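Local atomic coordinates of CalG4 (Micromonospora echinospora, PDB entry 3IA7), a protein that adopts the GT-B fold of two facing Rossmann-like domains and is related to the erythromycin biosynthesis protein CIII family. Residues A[153-157]-A[178-182]; A[118-122]-A[168-172]; A[125-129]-A[396-401]. All coordinates share one frame; numbering follows the deposited sequence.

Contact 1: residues A[153-157]-A[178-182]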
ATOM      1  N   ARG A 153     -34.688 -13.067  14.210  1.00 18.84           N
ATOM      2  CA  ARG A 153     -35.363 -13.074  12.904  1.00 17.47           C
ATOM      3  C   ARG A 153     -34.612 -12.304  11.821  1.00 17.61           C
ATOM      4  O   ARG A 153     -33.969 -11.313  12.118  1.00 17.55           O
ATOM      5  CB  ARG A 153     -36.763 -12.477  13.060  1.00 16.24           C
ATOM      6  CG  ARG A 153     -37.592 -13.276  14.091  1.00 14.51           C
ATOM      7  CD  ARG A 153     -38.922 -12.599  14.401  1.00 14.35           C
ATOM      8  NE  ARG A 153     -39.869 -12.553  13.272  1.00 14.07           N
ATOM      9  CZ  ARG A 153     -40.728 -13.523  12.933  1.00 13.53           C
ATOM     10  NH1 ARG A 153     -40.779 -14.676  13.593  1.00  9.53           N
ATOM     11  NH2 ARG A 153     -41.546 -13.339  11.901  1.00 14.25           N
ATOM     12  N   HIS A 154     -34.759 -12.735  10.569  1.00 17.59           N
ATOM     13  CA  HIS A 154     -34.285 -11.967   9.419  1.00 18.11           C
ATOM     14  C   HIS A 154     -34.920 -10.577   9.590  1.00 17.22           C
ATOM     15  O   HIS A 154     -36.088 -10.481   9.960  1.00 16.71           O
ATOM     16  CB  HIS A 154     -34.753 -12.617   8.094  1.00 18.50           C
ATOM     17  CG  HIS A 154     -34.055 -12.075   6.870  1.00 19.09           C
ATOM     18  ND1 HIS A 154     -34.280 -10.809   6.380  1.00 18.27           N
ATOM     19  CD2 HIS A 154     -33.134 -12.642   6.041  1.00 21.01           C
ATOM     20  CE1 HIS A 154     -33.517 -10.606   5.316  1.00 24.22           C
ATOM     21  NE2 HIS A 154     -32.807 -11.705   5.091  1.00 20.31           N
ATOM     22  N   PRO A 155     -34.156  -9.478   9.325  1.00 17.95           N
ATOM     23  CA  PRO A 155     -34.770  -8.153   9.413  1.00 16.91           C
ATOM     24  C   PRO A 155     -36.046  -8.016   8.584  1.00 16.27           C
ATOM     25  O   PRO A 155     -36.938  -7.280   8.964  1.00 16.17           O
ATOM     26  CB  PRO A 155     -33.691  -7.196   8.854  1.00 17.33           C
ATOM     27  CG  PRO A 155     -32.620  -8.046   8.333  1.00 17.13           C
ATOM     28  CD  PRO A 155     -32.723  -9.400   9.000  1.00 17.63           C
ATOM     29  N   ALA A 156     -36.138  -8.740   7.475  1.00 15.73           N
ATOM     30  CA  ALA A 156     -37.324  -8.660   6.600  1.00 16.20           C
ATOM     31  C   ALA A 156     -38.531  -9.272   7.278  1.00 16.86           C
ATOM     32  O   ALA A 156     -39.663  -8.971   6.918  1.00 17.39           O
ATOM     33  CB  ALA A 156     -37.055  -9.365   5.281  1.00 16.93           C
ATOM     34  N   ASP A 157     -38.273 -10.116   8.287  1.00 16.89           N
ATOM     35  CA  ASP A 157     -39.332 -10.757   9.081  1.00 17.11           C
ATOM     36  C   ASP A 157     -39.691 -10.010  10.365  1.00 16.86           C
ATOM     37  O   ASP A 157     -40.519 -10.480  11.166  1.00 15.93           O
ATOM     38  CB  ASP A 157     -38.921 -12.186   9.404  1.00 17.24           C
ATOM     39  CG  ASP A 157     -38.993 -13.102   8.179  1.00 21.25           C
ATOM     40  OD1 ASP A 157     -39.873 -12.845   7.324  1.00 21.15           O
ATOM     41  OD2 ASP A 157     -38.182 -14.060   8.073  1.00 22.62           O
ATOM     42  N   VAL A 178     -39.808  -8.380   0.230  1.00 16.19           N
ATOM     43  CA  VAL A 178     -38.607  -7.830   0.889  1.00 15.45           C
ATOM     44  C   VAL A 178     -37.495  -8.836   1.105  1.00 15.85           C
ATOM     45  O   VAL A 178     -36.363  -8.545   0.766  1.00 14.42           O
ATOM     46  CB  VAL A 178     -38.961  -7.155   2.253  1.00 15.94           C
ATOM     47  CG1 VAL A 178     -37.712  -6.719   3.018  1.00 16.28           C
ATOM     48  CG2 VAL A 178     -39.880  -5.976   2.035  1.00 15.42           C
ATOM     49  N   LYS A 179     -37.815 -10.027   1.640  1.00 14.92           N
ATOM     50  CA  LYS A 179     -36.792 -11.036   1.848  1.00 16.55           C
ATOM     51  C   LYS A 179     -36.167 -11.506   0.499  1.00 15.54           C
ATOM     52  O   LYS A 179     -34.950 -11.676   0.403  1.00 15.35           O
ATOM     53  CB  LYS A 179     -37.386 -12.211   2.627  1.00 15.88           C
ATOM     54  CG  LYS A 179     -36.388 -12.999   3.429  1.00 19.57           C
ATOM     55  CD  LYS A 179     -37.155 -14.143   4.189  1.00 19.38           C
ATOM     56  CE  LYS A 179     -36.238 -14.799   5.196  1.00 26.38           C
ATOM     57  NZ  LYS A 179     -37.014 -15.661   6.141  1.00 26.41           N
ATOM     58  N   GLU A 180     -37.003 -11.734  -0.522  1.00 14.33           N
ATOM     59  CA  GLU A 180     -36.530 -12.063  -1.870  1.00 15.67           C
ATOM     60  C   GLU A 180     -35.583 -11.018  -2.451  1.00 14.16           C
ATOM     61  O   GLU A 180     -34.513 -11.323  -2.925  1.00 14.28           O
ATOM     62  CB  GLU A 180     -37.711 -12.222  -2.821  1.00 16.01           C
ATOM     63  CG  GLU A 180     -37.298 -12.807  -4.173  1.00 19.58           C
ATOM     64  CD  GLU A 180     -38.456 -12.902  -5.186  1.00 19.55           C
ATOM     65  OE1 GLU A 180     -39.623 -12.956  -4.752  1.00 20.73           O
ATOM     66  OE2 GLU A 180     -38.179 -12.930  -6.404  1.00 23.16           O
ATOM     67  N   TYR A 181     -36.006  -9.770  -2.412  1.00 14.39           N
ATOM     68  CA  TYR A 181     -35.180  -8.638  -2.836  1.00 12.56           C
ATOM     69  C   TYR A 181     -33.806  -8.615  -2.146  1.00 13.61           C
ATOM     70  O   TYR A 181     -32.765  -8.442  -2.815  1.00 11.73           O
ATOM     71  CB  TYR A 181     -35.922  -7.347  -2.510  1.00 12.72           C
ATOM     72  CG  TYR A 181     -35.204  -6.112  -2.961  1.00 12.88           C
ATOM     73  CD1 TYR A 181     -35.370  -5.629  -4.258  1.00 13.75           C
ATOM     74  CD2 TYR A 181     -34.326  -5.436  -2.091  1.00 16.07           C
ATOM     75  CE1 TYR A 181     -34.675  -4.468  -4.683  1.00 11.95           C
ATOM     76  CE2 TYR A 181     -33.641  -4.273  -2.505  1.00 16.17           C
ATOM     77  CZ  TYR A 181     -33.848  -3.798  -3.807  1.00 14.78           C
ATOM     78  OH  TYR A 181     -33.144  -2.667  -4.201  1.00 16.04           O
ATOM     79  N   TRP A 182     -33.814  -8.799  -0.822  1.00 14.62           N
ATOM     80  CA  TRP A 182     -32.599  -8.760   0.020  1.00 16.90           C
ATOM     81  C   TRP A 182     -31.593  -9.756  -0.513  1.00 17.05           C
ATOM     82  O   TRP A 182     -30.364  -9.467  -0.557  1.00 17.63           O
ATOM     83  CB  TRP A 182     -32.982  -9.065   1.476  1.00 16.30           C
ATOM     84  CG  TRP A 182     -31.950  -8.644   2.508  1.00 18.53           C
ATOM     85  CD1 TRP A 182     -30.709  -9.184   2.695  1.00 20.12           C
ATOM     86  CD2 TRP A 182     -32.114  -7.660   3.526  1.00 18.73           C
ATOM     87  NE1 TRP A 182     -30.051  -8.538   3.709  1.00 19.73           N
ATOM     88  CE2 TRP A 182     -30.889  -7.617   4.267  1.00 18.54           C
ATOM     89  CE3 TRP A 182     -33.150  -6.787   3.874  1.00 15.48           C
ATOM     90  CZ2 TRP A 182     -30.675  -6.743   5.320  1.00 17.06           C
ATOM     91  CZ3 TRP A 182     -32.926  -5.877   4.954  1.00 18.93           C
ATOM     92  CH2 TRP A 182     -31.702  -5.880   5.656  1.00 18.90           C
TER

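Contact 2: residues A[118-122]-A[168-172]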
ATOM      1  N   LEU A 118     -31.196   0.761  -5.279  1.00 11.01           N
ATOM      2  CA  LEU A 118     -32.261   1.757  -5.554  1.00 11.83           C
ATOM      3  C   LEU A 118     -31.784   2.920  -6.488  1.00 12.01           C
ATOM      4  O   LEU A 118     -32.523   3.374  -7.337  1.00 11.98           O
ATOM      5  CB  LEU A 118     -32.902   2.253  -4.240  1.00 11.80           C
ATOM      6  CG  LEU A 118     -33.660   1.108  -3.462  1.00 11.87           C
ATOM      7  CD1 LEU A 118     -34.271   1.751  -2.181  1.00 11.26           C
ATOM      8  CD2 LEU A 118     -34.768   0.443  -4.343  1.00 12.36           C
ATOM      9  N   LEU A 119     -30.549   3.380  -6.305  1.00 12.00           N
ATOM     10  CA  LEU A 119     -29.923   4.403  -7.170  1.00 13.13           C
ATOM     11  C   LEU A 119     -29.881   3.876  -8.570  1.00 12.10           C
ATOM     12  O   LEU A 119     -30.297   4.563  -9.528  1.00 13.40           O
ATOM     13  CB  LEU A 119     -28.496   4.705  -6.668  1.00 12.55           C
ATOM     14  CG  LEU A 119     -28.378   5.615  -5.432  1.00 10.93           C
ATOM     15  CD1 LEU A 119     -26.866   5.720  -5.092  1.00 10.57           C
ATOM     16  CD2 LEU A 119     -28.948   7.035  -5.687  1.00 10.67           C
ATOM     17  N   ALA A 120     -29.435   2.633  -8.694  1.00 12.55           N
ATOM     18  CA  ALA A 120     -29.346   1.951  -9.993  1.00 12.54           C
ATOM     19  C   ALA A 120     -30.728   1.809 -10.661  1.00 12.82           C
ATOM     20  O   ALA A 120     -30.847   2.025 -11.861  1.00 13.25           O
ATOM     21  CB  ALA A 120     -28.682   0.561  -9.818  1.00 12.45           C
ATOM     22  N   ALA A 121     -31.754   1.446  -9.899  1.00 12.15           N
ATOM     23  CA  ALA A 121     -33.107   1.390 -10.436  1.00 12.69           C
ATOM     24  C   ALA A 121     -33.622   2.765 -10.891  1.00 12.53           C
ATOM     25  O   ALA A 121     -34.091   2.910 -12.016  1.00 13.98           O
ATOM     26  CB  ALA A 121     -34.061   0.766  -9.396  1.00 11.84           C
ATOM     27  N   ARG A 122     -33.547   3.761 -10.022  1.00 12.50           N
ATOM     28  CA  ARG A 122     -34.090   5.085 -10.337  1.00 14.04           C
ATOM     29  C   ARG A 122     -33.327   5.723 -11.493  1.00 14.22           C
ATOM     30  O   ARG A 122     -33.928   6.283 -12.400  1.00 12.47           O
ATOM     31  CB  ARG A 122     -34.093   6.051  -9.146  1.00 12.19           C
ATOM     32  CG  ARG A 122     -34.626   7.489  -9.544  1.00 13.26           C
ATOM     33  CD  ARG A 122     -35.107   8.220  -8.293  1.00 14.17           C
ATOM     34  NE  ARG A 122     -36.267   7.565  -7.701  1.00 15.01           N
ATOM     35  CZ  ARG A 122     -36.714   7.810  -6.473  1.00 12.94           C
ATOM     36  NH1 ARG A 122     -36.109   8.729  -5.685  1.00 14.38           N
ATOM     37  NH2 ARG A 122     -37.756   7.141  -6.047  1.00 11.53           N
ATOM     38  N   LEU A 168     -40.437   1.932   1.038  1.00 11.62           N
ATOM     39  CA  LEU A 168     -39.259   2.501   0.341  1.00 11.85           C
ATOM     40  C   LEU A 168     -39.110   1.873  -1.054  1.00 11.03           C
ATOM     41  O   LEU A 168     -38.955   2.568  -2.050  1.00  9.91           O
ATOM     42  CB  LEU A 168     -37.972   2.277   1.186  1.00 12.13           C
ATOM     43  CG  LEU A 168     -36.644   2.701   0.524  1.00 12.51           C
ATOM     44  CD1 LEU A 168     -36.691   4.252   0.234  1.00 15.15           C
ATOM     45  CD2 LEU A 168     -35.411   2.353   1.344  1.00 13.39           C
ATOM     46  N   LEU A 169     -39.094   0.537  -1.121  1.00 10.46           N
ATOM     47  CA  LEU A 169     -39.009  -0.162  -2.404  1.00 11.20           C
ATOM     48  C   LEU A 169     -40.101   0.258  -3.367  1.00 10.75           C
ATOM     49  O   LEU A 169     -39.867   0.409  -4.555  1.00 11.52           O
ATOM     50  CB  LEU A 169     -39.131  -1.679  -2.176  1.00 11.92           C
ATOM     51  CG  LEU A 169     -37.897  -2.339  -1.564  1.00 15.09           C
ATOM     52  CD1 LEU A 169     -38.117  -3.914  -1.491  1.00 14.13           C
ATOM     53  CD2 LEU A 169     -36.660  -2.044  -2.284  1.00 17.02           C
ATOM     54  N   GLY A 170     -41.324   0.399  -2.863  1.00 11.06           N
ATOM     55  CA  GLY A 170     -42.456   0.807  -3.689  1.00 12.01           C
ATOM     56  C   GLY A 170     -42.252   2.174  -4.320  1.00 12.74           C
ATOM     57  O   GLY A 170     -42.705   2.418  -5.439  1.00 13.23           O
ATOM     58  N   LYS A 171     -41.582   3.079  -3.590  1.00 12.94           N
ATOM     59  CA  LYS A 171     -41.240   4.396  -4.120  1.00 12.88           C
ATOM     60  C   LYS A 171     -40.277   4.354  -5.321  1.00 12.81           C
ATOM     61  O   LYS A 171     -40.159   5.336  -6.032  1.00 13.71           O
ATOM     62  CB  LYS A 171     -40.647   5.293  -3.019  1.00 12.87           C
ATOM     63  CG  LYS A 171     -41.710   5.782  -2.063  1.00  9.15           C
ATOM     64  CD  LYS A 171     -41.084   6.515  -0.881  1.00  7.88           C
ATOM     65  CE  LYS A 171     -42.170   6.948   0.092  1.00  7.94           C
ATOM     66  NZ  LYS A 171     -41.596   7.776   1.232  1.00 11.03           N
ATOM     67  N   TYR A 172     -39.621   3.217  -5.530  1.00 12.25           N
ATOM     68  CA  TYR A 172     -38.685   2.997  -6.629  1.00 13.07           C
ATOM     69  C   TYR A 172     -39.247   2.010  -7.675  1.00 13.41           C
ATOM     70  O   TYR A 172     -38.518   1.517  -8.544  1.00 13.61           O
ATOM     71  CB  TYR A 172     -37.327   2.533  -6.100  1.00 11.93           C
ATOM     72  CG  TYR A 172     -36.557   3.647  -5.433  1.00 13.60           C
ATOM     73  CD1 TYR A 172     -35.583   4.349  -6.139  1.00 12.71           C
ATOM     74  CD2 TYR A 172     -36.884   4.082  -4.134  1.00 10.77           C
ATOM     75  CE1 TYR A 172     -34.887   5.437  -5.554  1.00 10.75           C
ATOM     76  CE2 TYR A 172     -36.200   5.174  -3.547  1.00  9.75           C
ATOM     77  CZ  TYR A 172     -35.201   5.838  -4.280  1.00 11.58           C
ATOM     78  OH  TYR A 172     -34.496   6.903  -3.734  1.00 12.18           O
TER

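Contact 3: residues A[125-129]-A[396-401]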
ATOM      1  N   ARG A 125     -29.445   2.389 -14.428  1.00 15.83           N
ATOM      2  CA  ARG A 125     -28.013   2.180 -14.682  1.00 15.62           C
ATOM      3  C   ARG A 125     -27.626   0.817 -14.162  1.00 14.82           C
ATOM      4  O   ARG A 125     -28.237   0.345 -13.218  1.00 16.20           O
ATOM      5  CB  ARG A 125     -27.167   3.280 -13.993  1.00 16.23           C
ATOM      6  CG  ARG A 125     -27.349   4.682 -14.581  1.00 15.20           C
ATOM      7  CD  ARG A 125     -26.919   4.702 -16.058  1.00 15.46           C
ATOM      8  NE  ARG A 125     -26.923   6.057 -16.653  1.00 14.96           N
ATOM      9  CZ  ARG A 125     -27.907   6.596 -17.380  1.00 18.16           C
ATOM     10  NH1 ARG A 125     -29.043   5.927 -17.632  1.00 14.07           N
ATOM     11  NH2 ARG A 125     -27.753   7.825 -17.872  1.00 17.18           N
ATOM     12  N   PRO A 126     -26.576   0.209 -14.738  1.00 15.09           N
ATOM     13  CA  PRO A 126     -26.030  -1.045 -14.224  1.00 15.21           C
ATOM     14  C   PRO A 126     -25.327  -0.801 -12.897  1.00 14.27           C
ATOM     15  O   PRO A 126     -24.960   0.363 -12.559  1.00 13.97           O
ATOM     16  CB  PRO A 126     -25.031  -1.490 -15.319  1.00 14.49           C
ATOM     17  CG  PRO A 126     -24.590  -0.214 -15.945  1.00 14.23           C
ATOM     18  CD  PRO A 126     -25.822   0.713 -15.904  1.00 15.12           C
ATOM     19  N   ALA A 127     -25.206  -1.849 -12.092  1.00 14.43           N
ATOM     20  CA  ALA A 127     -24.565  -1.715 -10.804  1.00 13.81           C
ATOM     21  C   ALA A 127     -23.610  -2.865 -10.564  1.00 14.78           C
ATOM     22  O   ALA A 127     -23.780  -3.939 -11.145  1.00 13.17           O
ATOM     23  CB  ALA A 127     -25.632  -1.629  -9.634  1.00 14.68           C
ATOM     24  N   VAL A 128     -22.585  -2.602  -9.755  1.00 12.18           N
ATOM     25  CA  VAL A 128     -21.610  -3.589  -9.338  1.00 13.30           C
ATOM     26  C   VAL A 128     -21.601  -3.581  -7.836  1.00 13.35           C
ATOM     27  O   VAL A 128     -21.500  -2.505  -7.235  1.00 13.75           O
ATOM     28  CB  VAL A 128     -20.174  -3.172  -9.775  1.00 13.26           C
ATOM     29  CG1 VAL A 128     -19.082  -4.088  -9.111  1.00 12.65           C
ATOM     30  CG2 VAL A 128     -20.043  -3.106 -11.272  1.00 13.81           C
ATOM     31  N   ARG A 129     -21.643  -4.769  -7.226  1.00 12.63           N
ATOM     32  CA  ARG A 129     -21.545  -4.892  -5.798  1.00 14.04           C
ATOM     33  C   ARG A 129     -20.062  -5.126  -5.367  1.00 14.14           C
ATOM     34  O   ARG A 129     -19.333  -5.935  -5.983  1.00 14.37           O
ATOM     35  CB  ARG A 129     -22.405  -6.065  -5.305  1.00 13.92           C
ATOM     36  CG  ARG A 129     -22.279  -6.271  -3.770  1.00 14.69           C
ATOM     37  CD  ARG A 129     -23.284  -7.370  -3.268  1.00 16.24           C
ATOM     38  NE  ARG A 129     -24.681  -6.978  -3.597  1.00 15.03           N
ATOM     39  CZ  ARG A 129     -25.764  -7.418  -2.968  1.00 17.69           C
ATOM     40  NH1 ARG A 129     -25.643  -8.292  -1.970  1.00 17.61           N
ATOM     41  NH2 ARG A 129     -26.969  -6.951  -3.313  1.00 15.15           N
ATOM     42  N   TYR A 396     -17.568  -5.663 -17.717  1.00 13.05           N
ATOM     43  CA  TYR A 396     -18.992  -5.671 -17.384  1.00 13.37           C
ATOM     44  C   TYR A 396     -19.656  -4.522 -18.109  1.00 14.72           C
ATOM     45  O   TYR A 396     -20.678  -4.701 -18.781  1.00 14.09           O
ATOM     46  CB  TYR A 396     -19.141  -5.573 -15.852  1.00 13.92           C
ATOM     47  CG  TYR A 396     -20.542  -5.512 -15.263  1.00 13.10           C
ATOM     48  CD1 TYR A 396     -21.477  -6.555 -15.447  1.00 10.58           C
ATOM     49  CD2 TYR A 396     -20.923  -4.414 -14.524  1.00 12.19           C
ATOM     50  CE1 TYR A 396     -22.735  -6.492 -14.884  1.00 11.48           C
ATOM     51  CE2 TYR A 396     -22.176  -4.340 -13.951  1.00 12.17           C
ATOM     52  CZ  TYR A 396     -23.075  -5.376 -14.125  1.00  9.24           C
ATOM     53  OH  TYR A 396     -24.294  -5.314 -13.485  1.00 11.06           O
ATOM     54  N   LEU A 397     -19.044  -3.347 -18.044  1.00 16.41           N
ATOM     55  CA  LEU A 397     -19.544  -2.185 -18.806  1.00 18.30           C
ATOM     56  C   LEU A 397     -19.626  -2.435 -20.303  1.00 19.55           C
ATOM     57  O   LEU A 397     -20.627  -2.103 -20.923  1.00 20.79           O
ATOM     58  CB  LEU A 397     -18.696  -0.960 -18.528  1.00 18.73           C
ATOM     59  CG  LEU A 397     -18.900  -0.257 -17.189  1.00 16.99           C
ATOM     60  CD1 LEU A 397     -17.894   0.899 -17.120  1.00 14.97           C
ATOM     61  CD2 LEU A 397     -20.313   0.298 -17.060  1.00 17.81           C
ATOM     62  N   GLY A 398     -18.586  -3.052 -20.861  1.00 20.02           N
ATOM     63  CA  GLY A 398     -18.561  -3.471 -22.250  1.00 21.43           C
ATOM     64  C   GLY A 398     -19.758  -4.329 -22.592  1.00 22.17           C
ATOM     65  O   GLY A 398     -20.311  -4.186 -23.677  1.00 22.17           O
ATOM     66  N   ARG A 399     -20.157  -5.236 -21.692  1.00 22.46           N
ATOM     67  CA  ARG A 399     -21.306  -6.105 -21.959  1.00 23.99           C
ATOM     68  C   ARG A 399     -22.642  -5.390 -21.797  1.00 23.60           C
ATOM     69  O   ARG A 399     -23.516  -5.493 -22.659  1.00 23.35           O
ATOM     70  CB  ARG A 399     -21.328  -7.359 -21.077  1.00 23.68           C
ATOM     71  CG  ARG A 399     -20.090  -8.241 -21.141  1.00 26.75           C
ATOM     72  CD  ARG A 399     -20.231  -9.494 -20.261  1.00 25.93           C
ATOM     73  NE  ARG A 399     -20.170  -9.264 -18.802  1.00 28.92           N
ATOM     74  CZ  ARG A 399     -19.064  -9.346 -18.069  1.00 30.25           C
ATOM     75  NH1 ARG A 399     -17.903  -9.630 -18.654  1.00 32.96           N
ATOM     76  NH2 ARG A 399     -19.115  -9.149 -16.750  1.00 30.94           N
ATOM     77  N   VAL A 400     -22.814  -4.695 -20.672  1.00 23.25           N
ATOM     78  CA  VAL A 400     -24.151  -4.254 -20.269  1.00 23.02           C
ATOM     79  C   VAL A 400     -24.449  -2.780 -20.537  1.00 23.40           C
ATOM     80  O   VAL A 400     -25.602  -2.371 -20.504  1.00 23.33           O
ATOM     81  CB  VAL A 400     -24.442  -4.581 -18.777  1.00 23.17           C
ATOM     82  CG1 VAL A 400     -24.300  -6.080 -18.519  1.00 21.64           C
ATOM     83  CG2 VAL A 400     -23.551  -3.744 -17.831  1.00 20.90           C
ATOM     84  N   ALA A 401     -23.412  -1.979 -20.756  1.00 23.05           N
ATOM     85  CA  ALA A 401     -23.616  -0.583 -21.078  1.00 24.49           C
ATOM     86  C   ALA A 401     -22.387  -0.054 -21.810  1.00 25.39           C
ATOM     87  O   ALA A 401     -21.632   0.738 -21.232  1.00 24.93           O
ATOM     88  CB  ALA A 401     -23.866   0.212 -19.787  1.00 23.69           C
TER

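Contact 1: residues A[153-157]-A[178-182]
H154 meets W182 with its edge and K179 with a face. Its CE1 corner points into the indole face, 3.7 Å from W182 CD2, in an edge-to-face pair with planes at 82°. Over the imidazole face lies K179 CG, almost exactly above the ring centre, a CH-pi contact. With chi2 at -71°, ND1 faces back along the chain and accepts a hydrogen bond from A156 N, 3.0 Å away and in the ring plane; this bond fixes the rotation of the imidazole. P155 CG lies over the six-membered ring of W182, 3.6 Å from CH2, on the face that also receives the histidine. A156 CB closes the tight part, 3.5 Å from V178 CG1. The solvent side is looser and polar: the extended K179 chain runs past H154 to D157, and NZ reaches OD2 at 2.8 Å on the syn side of the carboxylate, a salt bridge in which K179 is exposed and D157 partly so. W147 and F113 add further edge-to-face partners, to H154 and W182 respectively, and L165 of helix 159-170 touches W182. The arrangement is an edge-to-face aromatic cluster, here joining a 3-10 turn to a short helix in the N-terminal Rossmann-like domain.

Contact 2: residues A[118-122]-A[168-172]
The Y172 ring slots between L118 and R122, one turn apart on helix 113-123, like a plate between two jaws. One jaw is L118 CB, 3.9 Å from the ring centroid and nearly on its normal, a CH-pi contact. The other is the guanidinium of R122, laid flat on the opposite face with planes 7° apart; CZ comes within 3.1 Å of Y172 CE1, so this cation-pi stack is tight. The arginine chain runs out extended and then bends about CG-CD (chi3 -65°), folding its flat end back over the ring. At the guanidinium edge NH2 makes a weak bond to K171 O at 3.0 Å. Beyond the plate, the forked tip of L118 fills the hollow between two leucines: CD1 sits 3.7 Å from L168 CG, while CD2 wedges between L169 CD2 and Y172 CB. Polar ends of both jaw and plate share one partner, E95, salt-bridged to R122 NH1 and hydrogen-bonded to Y172 OH. E95 belongs to helix 75-98, which also touches the tyrosine through L91; Y181 of helix 178-182 packs on L118 and L169, so the joint of helices 113-123 and 159-170 is flanked by two further helices.

Contact 3: residues A[125-129]-A[396-401]
The C-terminal helix of the GT-B fold returns here to the N-terminal domain, and Y396 and V400 of that helix, 385-400, settle against P126 and the first residues, A127 and V128, of strand 127-131. Y396 is the polar link. Its CG is anti to the backbone N (chi1 178°), which sends the ring away from the helix axis toward the strand, where OH donates to A127 O at 2.8 Å. The donor approaches at a C=O...O angle of 149°, tilted 22° from the carbonyl plane. A side chain thus grips the strand by a backbone carbonyl. V128 CG2 lies obliquely against the same ring, 3.6 Å from Y396 CD2, the two side chains lying antiparallel to each other. A second, purely apolar patch forms one helical turn on, where the pyrrolidine of P126 fits against the helix end: CG is 3.9 Å from A401 CB, while L397 CD2 only grazes it at 4.4 Å. L105 of strand 105-109, the neighbour in the parallel sheet, touches P126, V128 and L397 and so continues this apolar patch. A127 CB points away from the helix and packs on A120 of helix 113-123. Past the helix end, A401 O is hydrogen-bonded to R5 NH1, a further tie to the N-terminal domain. Both patches meet at one methyl: V400 CG2 sits 3.7 Å from P126 CB and also lies over the ring of Y396, 3.9 Å above its plane.

Contacts 1 and 2 lie within the N-terminal domain; contact 3 packs the C-terminal helix on it. Contacts 1 and 2, centres 16 Å apart, sit on helices 178-182 (contact 1) and 159-170 (contact 2), which follow each other in the chain. Contacts 2 and 3, centres 18 Å apart, are joined by the turn from helix 113-123 into strand 127-131, with A120 O probably hydrogen-bonded to R125 N. Contacts 1 and 3 have centres 26 Å apart and do not touch. Along the chain contact 2 crosses both others, whereas contact 1 is nested inside the long loop closed by contact 3, which brings the C-terminal helix back across from the second domain.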